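Local coordinates for protein PA0821 (Pseudomonas aeruginosa, PDB 7DRG) that probably acts as the immunity protein (antitoxin) that neutralises a putative VRR-NUC domain-containing effector of the type VI secretion system, at residues 103-115 with 124-136. Residues are numbered along the deposited sequence; the frame is centred on the assembly and turned at random.
Sequences MDEDDHLSFCYTS and AWLFDIYGKRSWQ
His108 reaches from just before strand 109-114 onto Gly131 and Tyr130 of the antiparallel strand 126-131. Its CB lies over one face of the Arg133 guanidinium, 3.5 Å above the plane and off its centre. With CG anti to the backbone N (chi1 163°), the ring turns to the neighbouring strand: CG lies near Gly131 O, and ND1 donates to Gly131 O at 2.7 Å in a bent bond (136° at the hydrogen), from above the carbonyl plane. Leu109 N grips the same oxygen from the opposite face. CE1 comes within 3.4 Å of Tyr130 CE1, over one face of the phenol ring, in an offset edge-to-face pair with planes 75° apart; NE2 lies near CE1 and CD1 of the same ring.

Arg133, extended from CG to NE, donates through NH1 to Asp106 O at 2.9 Å, in both the carbonyl and guanidinium planes. Ser134 N bonds Glu105 O (2.7 Å), tying the first turn of helix 134-139 to the Asp104-Asp107 type I turn.

Paired backbone bonds link Leu109 with Gly131, Phe111 with Ile129 and Tyr113 with Phe127. Leu109, Phe111, Tyr113, Phe127 and Ile129 share one buried face, where Leu109 CB meets Ile129 CG2 at 3.9 Å; helix 96-101 packs on the first three, and Phe62 of helix 52-69 meets Tyr113 and Phe127. On the other face Cys112 SG touches Leu126 CD1 (3.7 Å). Ser115 OG accepts from Trp125 N. The two strands form an antiparallel beta hairpin, flanked by strands 75-77 and 144-151, within the mixed helix-and-sheet fold of this TsiV family member.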
HETATM    1  N   MSE B 103      27.531  26.612 -23.395  1.00 36.68           N
HETATM    2  CA  MSE B 103      26.238  26.360 -24.012  1.00 31.35           C
HETATM    3  C   MSE B 103      25.593  27.643 -24.501  1.00 32.54           C
HETATM    4  O   MSE B 103      25.852  28.720 -23.964  1.00 35.60           O
HETATM    5  CB  MSE B 103      25.320  25.639 -23.021  1.00 27.33           C
HETATM    6  CG  MSE B 103      25.958  24.390 -22.461  1.00 26.66           C
HETATM    7 SE   MSE B 103      24.826  23.521 -21.124  1.00 52.12          SE
HETATM    8  CE  MSE B 103      24.171  22.033 -22.193  1.00 54.22           C
ATOM      9  N   ASP B 104      24.769  27.535 -25.537  1.00 35.42           N
ATOM     10  CA  ASP B 104      23.999  28.672 -26.013  1.00 30.22           C
ATOM     11  C   ASP B 104      22.509  28.370 -25.863  1.00 26.21           C
ATOM     12  O   ASP B 104      22.107  27.360 -25.268  1.00 27.42           O
ATOM     13  CB  ASP B 104      24.383  29.043 -27.452  1.00 32.89           C
ATOM     14  CG  ASP B 104      24.172  27.906 -28.450  1.00 38.93           C
ATOM     15  OD1 ASP B 104      23.361  26.988 -28.202  1.00 36.38           O
ATOM     16  OD2 ASP B 104      24.841  27.935 -29.510  1.00 45.09           O
ATOM     17  N   GLU B 105      21.686  29.265 -26.410  1.00 28.19           N
ATOM     18  CA  GLU B 105      20.253  29.210 -26.153  1.00 31.00           C
ATOM     19  C   GLU B 105      19.595  27.966 -26.734  1.00 29.66           C
ATOM     20  O   GLU B 105      18.513  27.588 -26.276  1.00 29.53           O
ATOM     21  CB  GLU B 105      19.567  30.462 -26.697  1.00 31.76           C
ATOM     22  CG  GLU B 105      19.696  30.649 -28.197  1.00 28.49           C
ATOM     23  CD  GLU B 105      20.806  31.617 -28.581  1.00 40.75           C
ATOM     24  OE1 GLU B 105      21.720  31.854 -27.758  1.00 37.74           O
ATOM     25  OE2 GLU B 105      20.755  32.154 -29.710  1.00 42.12           O
ATOM     26  N   ASP B 106      20.216  27.314 -27.716  1.00 28.05           N
ATOM     27  CA  ASP B 106      19.631  26.115 -28.302  1.00 27.92           C
ATOM     28  C   ASP B 106      20.107  24.823 -27.651  1.00 30.68           C
ATOM     29  O   ASP B 106      19.676  23.743 -28.069  1.00 31.21           O
ATOM     30  CB  ASP B 106      19.911  26.072 -29.808  1.00 36.05           C
ATOM     31  CG  ASP B 106      18.996  26.990 -30.586  1.00 48.87           C
ATOM     32  OD1 ASP B 106      17.810  27.105 -30.205  1.00 50.01           O
ATOM     33  OD2 ASP B 106      19.457  27.599 -31.572  1.00 51.87           O
ATOM     34  N   ASP B 107      20.962  24.896 -26.635  1.00 31.02           N
ATOM     35  CA  ASP B 107      21.318  23.700 -25.887  1.00 28.53           C
ATOM     36  C   ASP B 107      20.271  23.406 -24.817  1.00 25.74           C
ATOM     37  O   ASP B 107      19.603  24.310 -24.306  1.00 26.58           O
ATOM     38  CB  ASP B 107      22.695  23.857 -25.244  1.00 34.14           C
ATOM     39  CG  ASP B 107      23.817  23.804 -26.259  1.00 38.88           C
ATOM     40  OD1 ASP B 107      23.804  22.896 -27.118  1.00 45.59           O
ATOM     41  OD2 ASP B 107      24.708  24.674 -26.202  1.00 36.69           O
ATOM     42  N   HIS B 108      20.121  22.123 -24.499  1.00 27.30           N
ATOM     43  CA  HIS B 108      19.205  21.665 -23.462  1.00 26.03           C
ATOM     44  C   HIS B 108      19.943  21.611 -22.130  1.00 26.73           C
ATOM     45  O   HIS B 108      21.022  21.022 -22.038  1.00 29.08           O
ATOM     46  CB  HIS B 108      18.640  20.289 -23.839  1.00 23.86           C
ATOM     47  CG  HIS B 108      18.007  19.537 -22.708  1.00 32.41           C
ATOM     48  ND1 HIS B 108      16.910  20.003 -22.015  1.00 35.56           N
ATOM     49  CD2 HIS B 108      18.301  18.328 -22.172  1.00 33.79           C
ATOM     50  CE1 HIS B 108      16.565  19.123 -21.092  1.00 34.84           C
ATOM     51  NE2 HIS B 108      17.392  18.095 -21.167  1.00 31.84           N
ATOM     52  N   LEU B 109      19.380  22.244 -21.104  1.00 22.71           N
ATOM     53  CA  LEU B 109      19.989  22.171 -19.782  1.00 22.19           C
ATOM     54  C   LEU B 109      19.647  20.831 -19.155  1.00 19.94           C
ATOM     55  O   LEU B 109      18.468  20.497 -19.010  1.00 21.45           O
ATOM     56  CB  LEU B 109      19.493  23.295 -18.881  1.00 22.26           C
ATOM     57  CG  LEU B 109      19.637  24.716 -19.394  1.00 23.01           C
ATOM     58  CD1 LEU B 109      19.478  25.656 -18.228  1.00 22.12           C
ATOM     59  CD2 LEU B 109      20.969  24.880 -20.086  1.00 31.46           C
ATOM     60  N   SER B 110      20.670  20.072 -18.764  1.00 19.43           N
ATOM     61  CA  SER B 110      20.449  18.780 -18.111  1.00 18.82           C
ATOM     62  C   SER B 110      21.552  18.599 -17.073  1.00 24.05           C
ATOM     63  O   SER B 110      22.701  18.327 -17.431  1.00 23.58           O
ATOM     64  CB  SER B 110      20.443  17.640 -19.125  1.00 24.35           C
ATOM     65  OG  SER B 110      20.221  16.391 -18.489  1.00 27.91           O
ATOM     66  N   PHE B 111      21.202  18.769 -15.797  1.00 20.76           N
ATOM     67  CA  PHE B 111      22.158  18.643 -14.703  1.00 18.57           C
ATOM     68  C   PHE B 111      21.430  18.056 -13.512  1.00 24.64           C
ATOM     69  O   PHE B 111      20.494  18.675 -12.994  1.00 26.60           O
ATOM     70  CB  PHE B 111      22.765  19.998 -14.312  1.00 19.38           C
ATOM     71  CG  PHE B 111      23.490  20.689 -15.428  1.00 21.26           C
ATOM     72  CD1 PHE B 111      24.807  20.372 -15.716  1.00 21.21           C
ATOM     73  CD2 PHE B 111      22.856  21.669 -16.179  1.00 22.12           C
ATOM     74  CE1 PHE B 111      25.478  21.012 -16.738  1.00 23.76           C
ATOM     75  CE2 PHE B 111      23.522  22.309 -17.213  1.00 21.58           C
ATOM     76  CZ  PHE B 111      24.834  21.980 -17.490  1.00 24.90           C
ATOM     77  N   CYS B 112      21.863  16.886 -13.062  1.00 18.03           N
ATOM     78  CA  CYS B 112      21.249  16.245 -11.903  1.00 18.79           C
ATOM     79  C   CYS B 112      22.344  15.843 -10.924  1.00 21.61           C
ATOM     80  O   CYS B 112      23.065  14.869 -11.163  1.00 22.84           O
ATOM     81  CB  CYS B 112      20.419  15.038 -12.325  1.00 18.48           C
ATOM     82  SG  CYS B 112      19.575  14.288 -10.931  1.00 27.91           S
ATOM     83  N   TYR B 113      22.468  16.596  -9.831  1.00 15.74           N
ATOM     84  CA  TYR B 113      23.409  16.287  -8.765  1.00 17.37           C
ATOM     85  C   TYR B 113      22.706  15.427  -7.728  1.00 19.45           C
ATOM     86  O   TYR B 113      21.617  15.783  -7.259  1.00 18.26           O
ATOM     87  CB  TYR B 113      23.920  17.559  -8.091  1.00 16.18           C
ATOM     88  CG  TYR B 113      24.764  18.464  -8.963  1.00 16.93           C
ATOM     89  CD1 TYR B 113      24.175  19.445  -9.756  1.00 18.25           C
ATOM     90  CD2 TYR B 113      26.147  18.352  -8.969  1.00 19.13           C
ATOM     91  CE1 TYR B 113      24.957  20.299 -10.538  1.00 20.05           C
ATOM     92  CE2 TYR B 113      26.934  19.207  -9.746  1.00 19.32           C
ATOM     93  CZ  TYR B 113      26.329  20.162 -10.527  1.00 24.23           C
ATOM     94  OH  TYR B 113      27.105  21.001 -11.290  1.00 24.22           O
ATOM     95  N   THR B 114      23.329  14.307  -7.366  1.00 20.74           N
ATOM     96  CA  THR B 114      22.739  13.389  -6.398  1.00 21.38           C
ATOM     97  C   THR B 114      23.752  13.058  -5.310  1.00 20.77           C
ATOM     98  O   THR B 114      24.937  13.376  -5.412  1.00 20.68           O
ATOM     99  CB  THR B 114      22.249  12.092  -7.058  1.00 23.49           C
ATOM    100  OG1 THR B 114      23.371  11.325  -7.512  1.00 28.73           O
ATOM    101  CG2 THR B 114      21.317  12.381  -8.226  1.00 23.07           C
ATOM    102  N   SER B 115      23.266  12.389  -4.260  1.00 20.85           N
ATOM    103  CA  SER B 115      24.093  12.030  -3.114  1.00 22.28           C
ATOM    104  C   SER B 115      24.089  10.533  -2.831  1.00 21.38           C
ATOM    105  O   SER B 115      24.546  10.117  -1.763  1.00 21.37           O
ATOM    106  CB  SER B 115      23.634  12.789  -1.860  1.00 18.99           C
ATOM    107  OG  SER B 115      22.293  12.446  -1.537  1.00 21.38           O
ATOM    108  N   ALA B 124      19.239  11.539  -0.796  1.00 16.62           N
ATOM    109  CA  ALA B 124      18.361  12.520  -0.171  1.00 16.72           C
ATOM    110  C   ALA B 124      18.715  13.960  -0.518  1.00 18.46           C
ATOM    111  O   ALA B 124      17.869  14.840  -0.343  1.00 18.44           O
ATOM    112  CB  ALA B 124      18.374  12.336   1.350  1.00 21.74           C
ATOM    113  N   TRP B 125      19.923  14.218  -1.014  1.00 17.25           N
ATOM    114  CA  TRP B 125      20.311  15.527  -1.520  1.00 17.05           C
ATOM    115  C   TRP B 125      20.190  15.507  -3.037  1.00 19.17           C
ATOM    116  O   TRP B 125      20.685  14.578  -3.684  1.00 21.64           O
ATOM    117  CB  TRP B 125      21.750  15.876  -1.137  1.00 18.51           C
ATOM    118  CG  TRP B 125      22.030  16.028   0.333  1.00 16.65           C
ATOM    119  CD1 TRP B 125      22.457  15.062   1.189  1.00 23.07           C
ATOM    120  CD2 TRP B 125      21.956  17.241   1.098  1.00 20.84           C
ATOM    121  NE1 TRP B 125      22.636  15.589   2.447  1.00 23.58           N
ATOM    122  CE2 TRP B 125      22.334  16.924   2.417  1.00 21.41           C
ATOM    123  CE3 TRP B 125      21.595  18.556   0.798  1.00 19.70           C
ATOM    124  CZ2 TRP B 125      22.361  17.875   3.437  1.00 22.51           C
ATOM    125  CZ3 TRP B 125      21.626  19.504   1.811  1.00 23.68           C
ATOM    126  CH2 TRP B 125      22.008  19.155   3.115  1.00 25.02           C
ATOM    127  N   LEU B 126      19.537  16.520  -3.597  1.00 17.18           N
ATOM    128  CA  LEU B 126      19.270  16.563  -5.030  1.00 15.90           C
ATOM    129  C   LEU B 126      19.282  18.005  -5.508  1.00 17.39           C
ATOM    130  O   LEU B 126      18.774  18.895  -4.820  1.00 16.26           O
ATOM    131  CB  LEU B 126      17.911  15.936  -5.356  1.00 18.02           C
ATOM    132  CG  LEU B 126      17.410  16.104  -6.791  1.00 20.08           C
ATOM    133  CD1 LEU B 126      18.105  15.101  -7.685  1.00 22.87           C
ATOM    134  CD2 LEU B 126      15.891  15.967  -6.869  1.00 24.60           C
ATOM    135  N   PHE B 127      19.857  18.234  -6.689  1.00 15.78           N
ATOM    136  CA  PHE B 127      19.676  19.501  -7.396  1.00 16.29           C
ATOM    137  C   PHE B 127      19.601  19.147  -8.872  1.00 15.45           C
ATOM    138  O   PHE B 127      20.594  18.697  -9.443  1.00 16.69           O
ATOM    139  CB  PHE B 127      20.821  20.476  -7.107  1.00 18.11           C
ATOM    140  CG  PHE B 127      20.580  21.877  -7.605  1.00 15.51           C
ATOM    141  CD1 PHE B 127      20.954  22.248  -8.892  1.00 18.11           C
ATOM    142  CD2 PHE B 127      20.012  22.838  -6.777  1.00 17.52           C
ATOM    143  CE1 PHE B 127      20.760  23.545  -9.348  1.00 21.11           C
ATOM    144  CE2 PHE B 127      19.826  24.150  -7.238  1.00 16.47           C
ATOM    145  CZ  PHE B 127      20.184  24.493  -8.512  1.00 17.75           C
ATOM    146  N   ASP B 128      18.432  19.335  -9.479  1.00 14.73           N
ATOM    147  CA  ASP B 128      18.148  18.802 -10.808  1.00 15.64           C
ATOM    148  C   ASP B 128      17.584  19.913 -11.683  1.00 19.67           C
ATOM    149  O   ASP B 128      16.495  20.422 -11.404  1.00 19.16           O
ATOM    150  CB  ASP B 128      17.153  17.639 -10.689  1.00 16.76           C
ATOM    151  CG  ASP B 128      16.897  16.918 -11.999  1.00 32.21           C
ATOM    152  OD1 ASP B 128      17.310  17.390 -13.075  1.00 37.07           O
ATOM    153  OD2 ASP B 128      16.263  15.846 -11.938  1.00 37.67           O
ATOM    154  N   ILE B 129      18.305  20.268 -12.751  1.00 17.33           N
ATOM    155  CA  ILE B 129      17.850  21.258 -13.721  1.00 16.41           C
ATOM    156  C   ILE B 129      17.458  20.546 -15.002  1.00 17.48           C
ATOM    157  O   ILE B 129      18.239  19.754 -15.541  1.00 20.32           O
ATOM    158  CB  ILE B 129      18.931  22.306 -14.030  1.00 19.40           C
ATOM    159  CG1 ILE B 129      19.302  23.090 -12.776  1.00 21.03           C
ATOM    160  CG2 ILE B 129      18.446  23.250 -15.134  1.00 21.38           C
ATOM    161  CD1 ILE B 129      20.595  23.878 -12.960  1.00 25.47           C
ATOM    162  N   TYR B 130      16.262  20.842 -15.499  1.00 16.86           N
ATOM    163  CA  TYR B 130      15.797  20.345 -16.793  1.00 21.36           C
ATOM    164  C   TYR B 130      15.324  21.561 -17.583  1.00 19.22           C
ATOM    165  O   TYR B 130      14.255  22.109 -17.303  1.00 18.27           O
ATOM    166  CB  TYR B 130      14.701  19.303 -16.603  1.00 17.25           C
ATOM    167  CG  TYR B 130      14.094  18.770 -17.879  1.00 24.69           C
ATOM    168  CD1 TYR B 130      14.657  17.694 -18.533  1.00 30.75           C
ATOM    169  CD2 TYR B 130      12.933  19.325 -18.397  1.00 29.24           C
ATOM    170  CE1 TYR B 130      14.098  17.194 -19.690  1.00 31.29           C
ATOM    171  CE2 TYR B 130      12.366  18.834 -19.548  1.00 28.90           C
ATOM    172  CZ  TYR B 130      12.957  17.772 -20.192  1.00 27.59           C
ATOM    173  OH  TYR B 130      12.402  17.268 -21.347  1.00 40.02           O
ATOM    174  N   GLY B 131      16.127  21.997 -18.558  1.00 17.92           N
ATOM    175  CA  GLY B 131      15.884  23.268 -19.213  1.00 19.39           C
ATOM    176  C   GLY B 131      15.644  23.159 -20.702  1.00 20.15           C
ATOM    177  O   GLY B 131      16.475  22.595 -21.418  1.00 24.37           O
ATOM    178  N   LYS B 132      14.516  23.685 -21.176  1.00 19.20           N
ATOM    179  CA  LYS B 132      14.146  23.551 -22.582  1.00 18.39           C
ATOM    180  C   LYS B 132      15.027  24.424 -23.467  1.00 24.49           C
ATOM    181  O   LYS B 132      15.467  25.506 -23.070  1.00 24.04           O
ATOM    182  CB  LYS B 132      12.680  23.929 -22.791  1.00 21.77           C
ATOM    183  CG  LYS B 132      11.713  23.193 -21.864  1.00 21.87           C
ATOM    184  CD  LYS B 132      11.894  21.685 -21.975  1.00 24.75           C
ATOM    185  CE  LYS B 132      11.392  21.175 -23.310  1.00 27.35           C
ATOM    186  NZ  LYS B 132      11.617  19.703 -23.470  1.00 31.38           N
ATOM    187  N   ARG B 133      15.259  23.948 -24.692  1.00 23.86           N
ATOM    188  CA  ARG B 133      16.001  24.715 -25.681  1.00 22.26           C
ATOM    189  C   ARG B 133      15.176  25.898 -26.174  1.00 24.18           C
ATOM    190  O   ARG B 133      13.942  25.884 -26.136  1.00 24.82           O
ATOM    191  CB  ARG B 133      16.373  23.833 -26.877  1.00 27.36           C
ATOM    192  CG  ARG B 133      17.034  22.528 -26.516  1.00 26.07           C
ATOM    193  CD  ARG B 133      17.013  21.592 -27.713  1.00 32.23           C
ATOM    194  NE  ARG B 133      17.519  20.265 -27.391  1.00 31.42           N
ATOM    195  CZ  ARG B 133      18.800  19.920 -27.474  1.00 35.28           C
ATOM    196  NH1 ARG B 133      19.705  20.806 -27.860  1.00 36.24           N
ATOM    197  NH2 ARG B 133      19.176  18.685 -27.166  1.00 36.78           N
ATOM    198  N   SER B 134      15.878  26.923 -26.670  1.00 22.61           N
ATOM    199  CA  SER B 134      15.197  28.104 -27.184  1.00 25.37           C
ATOM    200  C   SER B 134      14.149  27.742 -28.233  1.00 26.57           C
ATOM    201  O   SER B 134      13.019  28.237 -28.185  1.00 26.27           O
ATOM    202  CB  SER B 134      16.220  29.084 -27.766  1.00 26.20           C
ATOM    203  OG  SER B 134      15.581  30.132 -28.473  1.00 35.51           O
ATOM    204  N   TRP B 135      14.508  26.882 -29.199  1.00 27.87           N
ATOM    205  CA  TRP B 135      13.553  26.548 -30.255  1.00 28.18           C
ATOM    206  C   TRP B 135      12.416  25.689 -29.734  1.00 25.72           C
ATOM    207  O   TRP B 135      11.290  25.787 -30.234  1.00 28.84           O
ATOM    208  CB  TRP B 135      14.242  25.847 -31.428  1.00 25.83           C
ATOM    209  CG  TRP B 135      14.871  24.524 -31.111  1.00 27.43           C
ATOM    210  CD1 TRP B 135      16.187  24.297 -30.845  1.00 27.84           C
ATOM    211  CD2 TRP B 135      14.225  23.240 -31.063  1.00 25.38           C
ATOM    212  NE1 TRP B 135      16.402  22.963 -30.624  1.00 30.06           N
ATOM    213  CE2 TRP B 135      15.216  22.289 -30.751  1.00 28.33           C
ATOM    214  CE3 TRP B 135      12.906  22.804 -31.238  1.00 26.96           C
ATOM    215  CZ2 TRP B 135      14.937  20.933 -30.620  1.00 27.84           C
ATOM    216  CZ3 TRP B 135      12.626  21.452 -31.108  1.00 29.44           C
ATOM    217  CH2 TRP B 135      13.638  20.529 -30.797  1.00 27.89           C
ATOM    218  N   GLN B 136      12.684  24.851 -28.730  1.00 27.33           N
ATOM    219  CA  GLN B 136      11.614  24.089 -28.096  1.00 26.32           C
ATOM    220  C   GLN B 136      10.598  25.018 -27.453  1.00 22.92           C
ATOM    221  O   GLN B 136       9.384  24.827 -27.601  1.00 27.77           O
ATOM    222  CB  GLN B 136      12.199  23.127 -27.062  1.00 29.49           C
ATOM    223  CG  GLN B 136      12.782  21.868 -27.678  1.00 30.61           C
ATOM    224  CD  GLN B 136      13.504  20.989 -26.672  1.00 33.63           C
ATOM    225  OE1 GLN B 136      13.954  21.456 -25.627  1.00 29.49           O
ATOM    226  NE2 GLN B 136      13.617  19.705 -26.987  1.00 32.59           N
TER
HETATM  227  O   HOH W   1      18.126  25.560 -22.225  1.00 26.91           O
HETATM  228  O   HOH W   2      22.596  21.513 -29.197  1.00 50.30           O
HETATM  229  O   HOH W   3      20.198  12.322  -4.600  1.00 35.20           O
HETATM  230  O   HOH W   4      21.716  10.452   0.488  1.00 39.78           O